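Local coordinates for malonyl CoA-acyl carrier protein transacylase (Synechocystis sp. PCC 6803 substr. Kazusa, PDB 4RR5), which catalyses transfer of the malonyl group from malonyl-CoA to holo-acyl carrier protein, giving malonyl-ACP and free CoA for fatty acid biosynthesis, at residues Ala68-Leu73 with Lys282-Leu287; Pro214-Ser217 with Ser222-Gln225; Thr257-Val262 with Val267-Cys272. One frame throughout, in Å; residues are numbered along the deposited sequence.

In the fold
All three contacts lie in the acyl transferase domain. Contact 3 pairs strand 258-262 with helix 267-273, and contact 1 takes up the chain where it re-enters the same parallel sheet, on strand 280-284, to meet helix 56-76. Their centres are about 13 Å apart, and backbone hydrogen bonds join the two strands. Contact 2 is a local antiparallel pairing whose centre is about 21 Å from that of contact 1 and about 17 Å from that of contact 3. Along the chain contact 1 encloses both others, contact 2 closing before contact 3 opens. An early helix is thereby packed against the sheet's outermost strand 280-284; at the far border, just after strand 83-86, lies Ser88, probably the nucleophile.

Contact 1: residues Ala68-Leu73 with Lys282-Leu287; sequences AILADL and KNIGQL
Leu70 reaches from its helix to the backbone of Ile284 and Gly285, and the whole end of its side chain gathers round one carbonyl oxygen. CD1 comes closest, 3.3 Å from Ile284 O, and reaches on to Gly285 CA at 3.6 Å. The branch carbon, Leu70 CG, is 4.1 Å from Ile284 O, and Leu70 CD2 is 4.0 Å from the same oxygen. CD2 also faces the side chain of Ile284, whose CG2 lies at a looser 4.4 Å. With CG beside the backbone N and anti to the carbonyl carbon (chi1 -77°), the isobutyl group extends off the helix to this position. Ile284 starts out in the direction of the helix, but the end of its side chain leads away, leaving the CG2 branch as the part that faces Leu70.

The contact is helix-on-sheet packing at one border of the parallel sheet: helix 56-76 lies against strand 280-284, an outermost strand, close to the short C-terminal helix 287-291, which follows. Backbone bonds tie Ile284 to the adjoining strand through Glu261, while Leu290 of the C-terminal helix touches both Leu70 and Ile284. Val262 of the adjoining strand also touches Leu70, extending the apolar surroundings beyond the pair.

At Gly285 the CA meets the leucine methyl directly, while a CB on this residue would point away from the helix. The nearest CA atoms of the two segments, those of Leu70 and Gly285, are 7.0 Å apart.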
ATOM      1  N   ALA A  68      -2.256   9.693   6.002  1.00 17.90           N
ATOM      2  CA  ALA A  68      -2.508  11.101   5.671  1.00 19.01           C
ATOM      3  C   ALA A  68      -2.232  12.011   6.875  1.00 21.18           C
ATOM      4  O   ALA A  68      -1.697  13.098   6.722  1.00 25.43           O
ATOM      5  CB  ALA A  68      -3.925  11.294   5.181  1.00 16.57           C
ATOM      6  N   ILE A  69      -2.569  11.558   8.078  1.00 19.61           N
ATOM      7  CA  ILE A  69      -2.273  12.339   9.276  1.00 17.88           C
ATOM      8  C   ILE A  69      -0.765  12.464   9.475  1.00 19.75           C
ATOM      9  O   ILE A  69      -0.252  13.555   9.701  1.00 21.82           O
ATOM     10  CB  ILE A  69      -2.939  11.724  10.537  1.00 21.02           C
ATOM     11  CG1 ILE A  69      -4.418  12.118  10.585  1.00 17.88           C
ATOM     12  CG2 ILE A  69      -2.226  12.163  11.824  1.00 17.35           C
ATOM     13  CD1 ILE A  69      -5.231  11.294  11.502  1.00 18.94           C
ATOM     14  N   LEU A  70      -0.048  11.355   9.363  1.00 21.14           N
ATOM     15  CA  LEU A  70       1.410  11.387   9.460  1.00 20.28           C
ATOM     16  C   LEU A  70       2.058  12.306   8.417  1.00 27.80           C
ATOM     17  O   LEU A  70       2.990  13.057   8.737  1.00 27.41           O
ATOM     18  CB  LEU A  70       1.974   9.974   9.335  1.00 21.10           C
ATOM     19  CG  LEU A  70       1.800   9.180  10.622  1.00 20.87           C
ATOM     20  CD1 LEU A  70       2.112   7.710  10.375  1.00 22.67           C
ATOM     21  CD2 LEU A  70       2.668   9.777  11.741  1.00 17.94           C
ATOM     22  N   ALA A  71       1.559  12.268   7.180  1.00 24.75           N
ATOM     23  CA  ALA A  71       2.080  13.139   6.135  1.00 21.92           C
ATOM     24  C   ALA A  71       1.925  14.617   6.499  1.00 25.58           C
ATOM     25  O   ALA A  71       2.835  15.427   6.287  1.00 25.46           O
ATOM     26  CB  ALA A  71       1.387  12.852   4.820  1.00 22.46           C
ATOM     27  N   ASP A  72       0.766  14.975   7.035  1.00 25.45           N
ATOM     28  CA  ASP A  72       0.529  16.361   7.394  1.00 22.71           C
ATOM     29  C   ASP A  72       1.331  16.754   8.628  1.00 24.44           C
ATOM     30  O   ASP A  72       1.762  17.895   8.750  1.00 27.05           O
ATOM     31  CB  ASP A  72      -0.950  16.603   7.622  1.00 22.27           C
ATOM     32  CG  ASP A  72      -1.738  16.500   6.352  1.00 29.23           C
ATOM     33  OD1 ASP A  72      -1.120  16.547   5.273  1.00 35.53           O
ATOM     34  OD2 ASP A  72      -2.968  16.380   6.417  1.00 30.82           O
ATOM     35  N   LEU A  73       1.536  15.810   9.541  1.00 24.44           N
ATOM     36  CA  LEU A  73       2.355  16.076  10.719  1.00 25.54           C
ATOM     37  C   LEU A  73       3.807  16.356  10.316  1.00 27.47           C
ATOM     38  O   LEU A  73       4.428  17.283  10.832  1.00 25.77           O
ATOM     39  CB  LEU A  73       2.279  14.913  11.701  1.00 22.59           C
ATOM     40  CG  LEU A  73       0.939  14.851  12.434  1.00 20.84           C
ATOM     41  CD1 LEU A  73       0.867  13.601  13.286  1.00 20.22           C
ATOM     42  CD2 LEU A  73       0.738  16.109  13.263  1.00 17.88           C
ATOM     43  N   LYS A 282      14.138   5.709   7.667  1.00 42.49           N
ATOM     44  CA  LYS A 282      13.403   6.022   8.892  1.00 38.98           C
ATOM     45  C   LYS A 282      11.997   5.436   8.858  1.00 36.63           C
ATOM     46  O   LYS A 282      11.388   5.294   7.795  1.00 34.38           O
ATOM     47  CB  LYS A 282      13.319   7.527   9.148  1.00 35.39           C
ATOM     48  CG  LYS A 282      14.385   8.356   8.500  1.00 42.38           C
ATOM     49  CD  LYS A 282      14.372   9.781   9.064  1.00 47.14           C
ATOM     50  CE  LYS A 282      15.049   9.857  10.415  1.00 48.31           C
ATOM     51  NZ  LYS A 282      16.502   9.524  10.317  1.00 52.68           N
ATOM     52  N   ASN A 283      11.498   5.092  10.038  1.00 33.59           N
ATOM     53  CA  ASN A 283      10.132   4.642  10.202  1.00 32.93           C
ATOM     54  C   ASN A 283       9.335   5.643  11.020  1.00 32.56           C
ATOM     55  O   ASN A 283       9.509   5.749  12.241  1.00 34.73           O
ATOM     56  CB  ASN A 283      10.112   3.275  10.865  1.00 30.39           C
ATOM     57  CG  ASN A 283      10.747   2.234  10.010  1.00 29.78           C
ATOM     58  OD1 ASN A 283      11.885   1.820  10.248  1.00 32.37           O
ATOM     59  ND2 ASN A 283      10.032   1.823   8.967  1.00 31.39           N
ATOM     60  N   ILE A 284       8.465   6.377  10.340  1.00 27.37           N
ATOM     61  CA  ILE A 284       7.643   7.391  10.983  1.00 28.00           C
ATOM     62  C   ILE A 284       6.171   6.982  11.080  1.00 26.05           C
ATOM     63  O   ILE A 284       5.374   7.257  10.173  1.00 25.51           O
ATOM     64  CB  ILE A 284       7.758   8.711  10.228  1.00 27.32           C
ATOM     65  CG1 ILE A 284       9.236   9.079  10.107  1.00 25.16           C
ATOM     66  CG2 ILE A 284       6.968   9.807  10.938  1.00 26.34           C
ATOM     67  CD1 ILE A 284       9.648   9.489   8.733  1.00 27.38           C
ATOM     68  N   GLY A 285       5.818   6.333  12.186  1.00 23.15           N
ATOM     69  CA  GLY A 285       4.466   5.848  12.393  1.00 24.15           C
ATOM     70  C   GLY A 285       3.953   6.104  13.798  1.00 27.60           C
ATOM     71  O   GLY A 285       2.866   5.657  14.174  1.00 28.03           O
ATOM     72  N   GLN A 286       4.751   6.812  14.586  1.00 29.63           N
ATOM     73  CA  GLN A 286       4.367   7.191  15.946  1.00 31.26           C
ATOM     74  C   GLN A 286       4.850   8.580  16.236  1.00 28.33           C
ATOM     75  O   GLN A 286       5.849   9.030  15.665  1.00 29.38           O
ATOM     76  CB  GLN A 286       4.943   6.241  16.996  1.00 27.69           C
ATOM     77  CG  GLN A 286       4.263   4.916  17.065  1.00 35.91           C
ATOM     78  CD  GLN A 286       4.989   3.967  17.976  1.00 40.52           C
ATOM     79  OE1 GLN A 286       6.133   4.222  18.362  1.00 33.19           O
ATOM     80  NE2 GLN A 286       4.325   2.867  18.346  1.00 36.18           N
ATOM     81  N   LEU A 287       4.143   9.243  17.144  1.00 32.15           N
ATOM     82  CA  LEU A 287       4.540  10.544  17.659  1.00 32.54           C
ATOM     83  C   LEU A 287       6.016  10.553  18.097  1.00 32.63           C
ATOM     84  O   LEU A 287       6.749  11.504  17.816  1.00 31.88           O
ATOM     85  CB  LEU A 287       3.622  10.937  18.822  1.00 23.53           C
ATOM     86  CG  LEU A 287       3.482  12.439  19.037  1.00 27.75           C
ATOM     87  CD1 LEU A 287       3.108  13.108  17.708  1.00 28.13           C
ATOM     88  CD2 LEU A 287       2.440  12.715  20.102  1.00 27.33           C
TER

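Contact 2: residues Pro214-Ser217 with Ser222-Gln225; sequences PVLS and SPTQ
Gln225 runs alongside the ring of Pro214, the two side chains pointing the same way. From CB the glutamine continues to CG, which lies 3.6 Å from Pro214 CA; CD then passes near the proline N, and OE1 ends beside the CG-CD bond of the ring, 3.4 Å from Pro214 CD and 3.5 Å from Pro214 CG. Beyond CG the chain is extended (chi2 -176°), carrying the amide along the ring, while NE2 is hydrogen-bonded to Ala211 O.

Next to this pair, the backbones of Val215 and Thr224 form an antiparallel hydrogen-bonded pair. Val215 N donates to Thr224 O at 2.9 Å, and Thr224 N returns the bond to Val215 O at 3.2 Å. The strands are weakly bonded and the chain turns a corner at Ser222; on its other side, segment 214-217 is hydrogen-bonded through Pro214 and Leu216 to Val84 of strand 83-86. Pro223 packs on Pro214, CB to CB 4.0 Å, and on Leu216 CD1 through its CG.

A water lies beside the pair, donating to Val215 O at 2.6 Å and to Ser222 O, and accepting from Ser217 OG. Pro214 and Pro223 have no N-H to donate, so direct bonding falls to Val215 and Thr224, while the water supplies further donors to Val215 O and Ser222 O.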
ATOM      1  N   PRO A 214       7.027  13.860  -7.753  1.00 39.64           N
ATOM      2  CA  PRO A 214       6.868  12.624  -8.527  1.00 34.11           C
ATOM      3  C   PRO A 214       6.242  11.490  -7.723  1.00 36.69           C
ATOM      4  O   PRO A 214       6.686  11.209  -6.606  1.00 36.67           O
ATOM      5  CB  PRO A 214       8.307  12.265  -8.924  1.00 36.63           C
ATOM      6  CG  PRO A 214       9.021  13.562  -8.934  1.00 41.71           C
ATOM      7  CD  PRO A 214       8.409  14.371  -7.815  1.00 40.56           C
ATOM      8  N   VAL A 215       5.219  10.862  -8.299  1.00 34.15           N
ATOM      9  CA  VAL A 215       4.622   9.644  -7.768  1.00 29.99           C
ATOM     10  C   VAL A 215       5.121   8.442  -8.555  1.00 29.72           C
ATOM     11  O   VAL A 215       5.057   8.449  -9.788  1.00 30.81           O
ATOM     12  CB  VAL A 215       3.080   9.696  -7.855  1.00 33.21           C
ATOM     13  CG1 VAL A 215       2.435   8.539  -7.070  1.00 20.24           C
ATOM     14  CG2 VAL A 215       2.568  11.056  -7.392  1.00 27.42           C
ATOM     15  N   LEU A 216       5.615   7.416  -7.865  1.00 26.08           N
ATOM     16  CA  LEU A 216       5.946   6.154  -8.538  1.00 27.41           C
ATOM     17  C   LEU A 216       4.854   5.113  -8.289  1.00 25.66           C
ATOM     18  O   LEU A 216       4.769   4.536  -7.209  1.00 22.32           O
ATOM     19  CB  LEU A 216       7.308   5.612  -8.086  1.00 23.50           C
ATOM     20  CG  LEU A 216       8.562   6.379  -8.530  1.00 24.67           C
ATOM     21  CD1 LEU A 216       8.667   7.776  -7.911  1.00 22.97           C
ATOM     22  CD2 LEU A 216       9.809   5.570  -8.221  1.00 29.21           C
ATOM     23  N   SER A 217       4.034   4.858  -9.302  1.00 23.95           N
ATOM     24  CA  SER A 217       2.874   3.996  -9.124  1.00 24.58           C
ATOM     25  C   SER A 217       3.134   2.481  -9.229  1.00 28.85           C
ATOM     26  O   SER A 217       4.034   2.032  -9.943  1.00 27.43           O
ATOM     27  CB  SER A 217       1.814   4.405 -10.120  1.00 21.50           C
ATOM     28  OG  SER A 217       1.630   5.805 -10.036  1.00 22.82           O
ATOM     29  N   SER A 222       7.709   4.211 -12.873  1.00 29.83           N
ATOM     30  CA  SER A 222       8.492   5.274 -13.456  1.00 35.37           C
ATOM     31  C   SER A 222       7.881   6.559 -12.942  1.00 33.04           C
ATOM     32  O   SER A 222       6.660   6.729 -12.981  1.00 33.93           O
ATOM     33  CB  SER A 222       8.490   5.216 -14.990  1.00 34.47           C
ATOM     34  OG  SER A 222       7.177   5.356 -15.512  1.00 37.96           O
ATOM     35  N   PRO A 223       8.725   7.458 -12.433  1.00 30.39           N
ATOM     36  CA  PRO A 223       8.262   8.717 -11.843  1.00 30.36           C
ATOM     37  C   PRO A 223       7.397   9.500 -12.805  1.00 29.03           C
ATOM     38  O   PRO A 223       7.794   9.640 -13.954  1.00 33.41           O
ATOM     39  CB  PRO A 223       9.565   9.474 -11.556  1.00 32.01           C
ATOM     40  CG  PRO A 223      10.615   8.416 -11.474  1.00 31.09           C
ATOM     41  CD  PRO A 223      10.192   7.337 -12.420  1.00 27.57           C
ATOM     42  N   THR A 224       6.241   9.976 -12.358  1.00 29.65           N
ATOM     43  CA  THR A 224       5.474  10.952 -13.129  1.00 30.78           C
ATOM     44  C   THR A 224       4.631  11.841 -12.230  1.00 31.34           C
ATOM     45  O   THR A 224       4.450  11.551 -11.060  1.00 34.36           O
ATOM     46  CB  THR A 224       4.539  10.308 -14.158  1.00 31.61           C
ATOM     47  OG1 THR A 224       3.766  11.346 -14.781  1.00 37.62           O
ATOM     48  CG2 THR A 224       3.593   9.342 -13.496  1.00 27.87           C
ATOM     49  N   GLN A 225       4.112  12.928 -12.785  1.00 34.30           N
ATOM     50  CA  GLN A 225       3.300  13.851 -12.007  1.00 31.49           C
ATOM     51  C   GLN A 225       2.019  14.226 -12.703  1.00 31.61           C
ATOM     52  O   GLN A 225       1.227  14.999 -12.167  1.00 32.78           O
ATOM     53  CB  GLN A 225       4.082  15.109 -11.695  1.00 29.88           C
ATOM     54  CG  GLN A 225       5.292  14.841 -10.867  1.00 35.57           C
ATOM     55  CD  GLN A 225       6.005  16.105 -10.490  1.00 37.52           C
ATOM     56  OE1 GLN A 225       7.233  16.143 -10.454  1.00 41.41           O
ATOM     57  NE2 GLN A 225       5.242  17.153 -10.196  1.00 35.33           N
TER
HETATM   58  O   HOH W   1       3.746   7.011 -11.526  1.00 27.36           O

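Contact 3: residues Thr257-Val262 with Val267-Cys272; sequences TDYWEV and VLTGLC
The Tyr259 ring carries Cys272 SG over one face, 3.7 Å from the centroid and almost on the normal, a sulfur-aromatic contact. Cys272 CB lies over the same face in a CH-pi contact nearer CE2, while the Leu268 carbonyl and Thr269 meet the edge. Tyr259 OH donates to Leu268 O at 2.7 Å, from above the carbonyl plane; Cys272 N, the helical donor, reaches that oxygen from the opposite face. Trp244 also bonds the hydroxyl. CG anti to the backbone N (chi1 179°) aims the ring at the helix.

Strand 258-262 and helix 267-273 open a beta-alpha-beta unit completed by strand 280-284, and Glu261 joins the helix at its first turn. Its carboxylate takes Leu268 N on OE2 and Thr269 N on OE1, both at 3.0 Å and from above the carboxylate plane. One side chain thus satisfies two N-H groups of the first turn, and the helix N-terminus would probably favour the charged form of the carboxylate. A leucine in place of Tyr259 would probably leave Leu268 O without its second donor, Trp244 NE1 without its hydroxyl partner and Cys272 SG without the aromatic face. Asn283 bonds Thr269 OG1 from the third element of the unit.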
ATOM      1  N   THR A 257      18.225   9.657  -1.734  1.00 45.14           N
ATOM      2  CA  THR A 257      19.272   9.252  -0.797  1.00 41.91           C
ATOM      3  C   THR A 257      18.686   8.696   0.492  1.00 37.99           C
ATOM      4  O   THR A 257      19.319   7.905   1.201  1.00 42.75           O
ATOM      5  CB  THR A 257      20.184  10.449  -0.463  1.00 41.29           C
ATOM      6  OG1 THR A 257      19.482  11.363   0.384  1.00 41.66           O
ATOM      7  CG2 THR A 257      20.537  11.179  -1.726  1.00 41.77           C
ATOM      8  N   ASP A 258      17.465   9.128   0.796  1.00 42.91           N
ATOM      9  CA  ASP A 258      16.766   8.714   2.011  1.00 38.03           C
ATOM     10  C   ASP A 258      15.368   8.225   1.708  1.00 32.84           C
ATOM     11  O   ASP A 258      14.713   8.680   0.766  1.00 32.78           O
ATOM     12  CB  ASP A 258      16.684   9.861   3.015  1.00 37.06           C
ATOM     13  CG  ASP A 258      18.037  10.416   3.376  1.00 38.60           C
ATOM     14  OD1 ASP A 258      18.534  11.281   2.621  1.00 42.36           O
ATOM     15  OD2 ASP A 258      18.594   9.995   4.409  1.00 32.62           O
ATOM     16  N   TYR A 259      14.900   7.343   2.576  1.00 34.54           N
ATOM     17  CA  TYR A 259      13.711   6.546   2.356  1.00 30.09           C
ATOM     18  C   TYR A 259      12.932   6.463   3.662  1.00 30.55           C
ATOM     19  O   TYR A 259      13.382   5.816   4.612  1.00 29.77           O
ATOM     20  CB  TYR A 259      14.155   5.175   1.862  1.00 35.11           C
ATOM     21  CG  TYR A 259      13.124   4.103   1.571  1.00 33.68           C
ATOM     22  CD1 TYR A 259      12.610   3.944   0.290  1.00 29.07           C
ATOM     23  CD2 TYR A 259      12.755   3.176   2.548  1.00 29.19           C
ATOM     24  CE1 TYR A 259      11.722   2.925  -0.003  1.00 29.82           C
ATOM     25  CE2 TYR A 259      11.857   2.158   2.261  1.00 31.77           C
ATOM     26  CZ  TYR A 259      11.354   2.038   0.983  1.00 25.93           C
ATOM     27  OH  TYR A 259      10.480   1.038   0.674  1.00 23.91           O
ATOM     28  N   TRP A 260      11.787   7.139   3.719  1.00 29.22           N
ATOM     29  CA  TRP A 260      11.013   7.221   4.956  1.00 28.33           C
ATOM     30  C   TRP A 260       9.700   6.483   4.835  1.00 26.03           C
ATOM     31  O   TRP A 260       8.858   6.846   4.016  1.00 22.77           O
ATOM     32  CB  TRP A 260      10.726   8.673   5.336  1.00 24.41           C
ATOM     33  CG  TRP A 260      11.930   9.486   5.674  1.00 32.75           C
ATOM     34  CD1 TRP A 260      13.240   9.102   5.601  1.00 32.69           C
ATOM     35  CD2 TRP A 260      11.935  10.840   6.136  1.00 30.85           C
ATOM     36  NE1 TRP A 260      14.061  10.134   5.983  1.00 31.48           N
ATOM     37  CE2 TRP A 260      13.284  11.214   6.318  1.00 35.47           C
ATOM     38  CE3 TRP A 260      10.932  11.772   6.413  1.00 27.17           C
ATOM     39  CZ2 TRP A 260      13.653  12.479   6.769  1.00 33.57           C
ATOM     40  CZ3 TRP A 260      11.296  13.022   6.867  1.00 38.81           C
ATOM     41  CH2 TRP A 260      12.649  13.369   7.036  1.00 36.88           C
ATOM     42  N   GLU A 261       9.528   5.450   5.652  1.00 23.78           N
ATOM     43  CA  GLU A 261       8.274   4.740   5.703  1.00 25.42           C
ATOM     44  C   GLU A 261       7.341   5.516   6.604  1.00 26.66           C
ATOM     45  O   GLU A 261       7.556   5.587   7.805  1.00 28.72           O
ATOM     46  CB  GLU A 261       8.449   3.320   6.218  1.00 25.52           C
ATOM     47  CG  GLU A 261       7.263   2.429   5.914  1.00 24.54           C
ATOM     48  CD  GLU A 261       7.487   0.994   6.368  1.00 27.85           C
ATOM     49  OE1 GLU A 261       8.624   0.671   6.778  1.00 27.78           O
ATOM     50  OE2 GLU A 261       6.523   0.197   6.316  1.00 23.06           O
ATOM     51  N   VAL A 262       6.308   6.098   6.009  1.00 25.04           N
ATOM     52  CA  VAL A 262       5.366   6.936   6.724  1.00 24.53           C
ATOM     53  C   VAL A 262       4.106   6.126   7.003  1.00 21.63           C
ATOM     54  O   VAL A 262       3.197   6.066   6.182  1.00 19.73           O
ATOM     55  CB  VAL A 262       5.048   8.203   5.914  1.00 25.07           C
ATOM     56  CG1 VAL A 262       4.085   9.095   6.648  1.00 20.97           C
ATOM     57  CG2 VAL A 262       6.348   8.950   5.586  1.00 22.93           C
ATOM     58  N   VAL A 267       7.665  -2.798   7.429  1.00 27.30           N
ATOM     59  CA  VAL A 267       7.648  -3.668   6.253  1.00 24.22           C
ATOM     60  C   VAL A 267       8.388  -3.098   5.030  1.00 27.62           C
ATOM     61  O   VAL A 267       9.133  -3.807   4.357  1.00 26.55           O
ATOM     62  CB  VAL A 267       6.203  -3.995   5.818  1.00 26.51           C
ATOM     63  CG1 VAL A 267       6.219  -4.915   4.594  1.00 21.84           C
ATOM     64  CG2 VAL A 267       5.418  -4.625   6.963  1.00 18.62           C
ATOM     65  N   LEU A 268       8.187  -1.819   4.747  1.00 26.68           N
ATOM     66  CA  LEU A 268       8.699  -1.244   3.515  1.00 25.87           C
ATOM     67  C   LEU A 268      10.164  -0.845   3.643  1.00 30.76           C
ATOM     68  O   LEU A 268      10.884  -0.775   2.643  1.00 33.91           O
ATOM     69  CB  LEU A 268       7.856  -0.037   3.089  1.00 21.72           C
ATOM     70  CG  LEU A 268       6.388  -0.246   2.686  1.00 21.78           C
ATOM     71  CD1 LEU A 268       5.884   1.039   2.076  1.00 20.85           C
ATOM     72  CD2 LEU A 268       6.197  -1.403   1.709  1.00 18.38           C
ATOM     73  N   THR A 269      10.612  -0.574   4.864  1.00 33.01           N
ATOM     74  CA  THR A 269      12.042  -0.348   5.093  1.00 33.54           C
ATOM     75  C   THR A 269      12.754  -1.697   5.208  1.00 32.47           C
ATOM     76  O   THR A 269      13.904  -1.831   4.801  1.00 32.65           O
ATOM     77  CB  THR A 269      12.322   0.477   6.366  1.00 26.88           C
ATOM     78  OG1 THR A 269      11.625  -0.105   7.470  1.00 24.72           O
ATOM     79  CG2 THR A 269      11.909   1.931   6.186  1.00 25.47           C
ATOM     80  N   GLY A 270      12.065  -2.683   5.779  1.00 32.21           N
ATOM     81  CA  GLY A 270      12.550  -4.052   5.800  1.00 29.87           C
ATOM     82  C   GLY A 270      12.847  -4.537   4.389  1.00 36.72           C
ATOM     83  O   GLY A 270      13.925  -5.082   4.121  1.00 40.53           O
ATOM     84  N   LEU A 271      11.895  -4.323   3.481  1.00 32.74           N
ATOM     85  CA  LEU A 271      12.089  -4.648   2.073  1.00 29.21           C
ATOM     86  C   LEU A 271      13.273  -3.873   1.509  1.00 35.38           C
ATOM     87  O   LEU A 271      14.134  -4.444   0.845  1.00 35.33           O
ATOM     88  CB  LEU A 271      10.822  -4.351   1.262  1.00 27.91           C
ATOM     89  CG  LEU A 271       9.655  -5.304   1.521  1.00 28.01           C
ATOM     90  CD1 LEU A 271       8.415  -4.860   0.798  1.00 22.77           C
ATOM     91  CD2 LEU A 271      10.037  -6.698   1.096  1.00 32.47           C
ATOM     92  N   CYS A 272      13.323  -2.576   1.787  1.00 35.23           N
ATOM     93  CA  CYS A 272      14.388  -1.737   1.246  1.00 38.01           C
ATOM     94  C   CYS A 272      15.792  -2.160   1.691  1.00 41.94           C
ATOM     95  O   CYS A 272      16.774  -1.944   0.967  1.00 44.09           O
ATOM     96  CB  CYS A 272      14.173  -0.281   1.629  1.00 33.27           C
ATOM     97  SG  CYS A 272      15.056   0.832   0.518  1.00 29.97           S
TER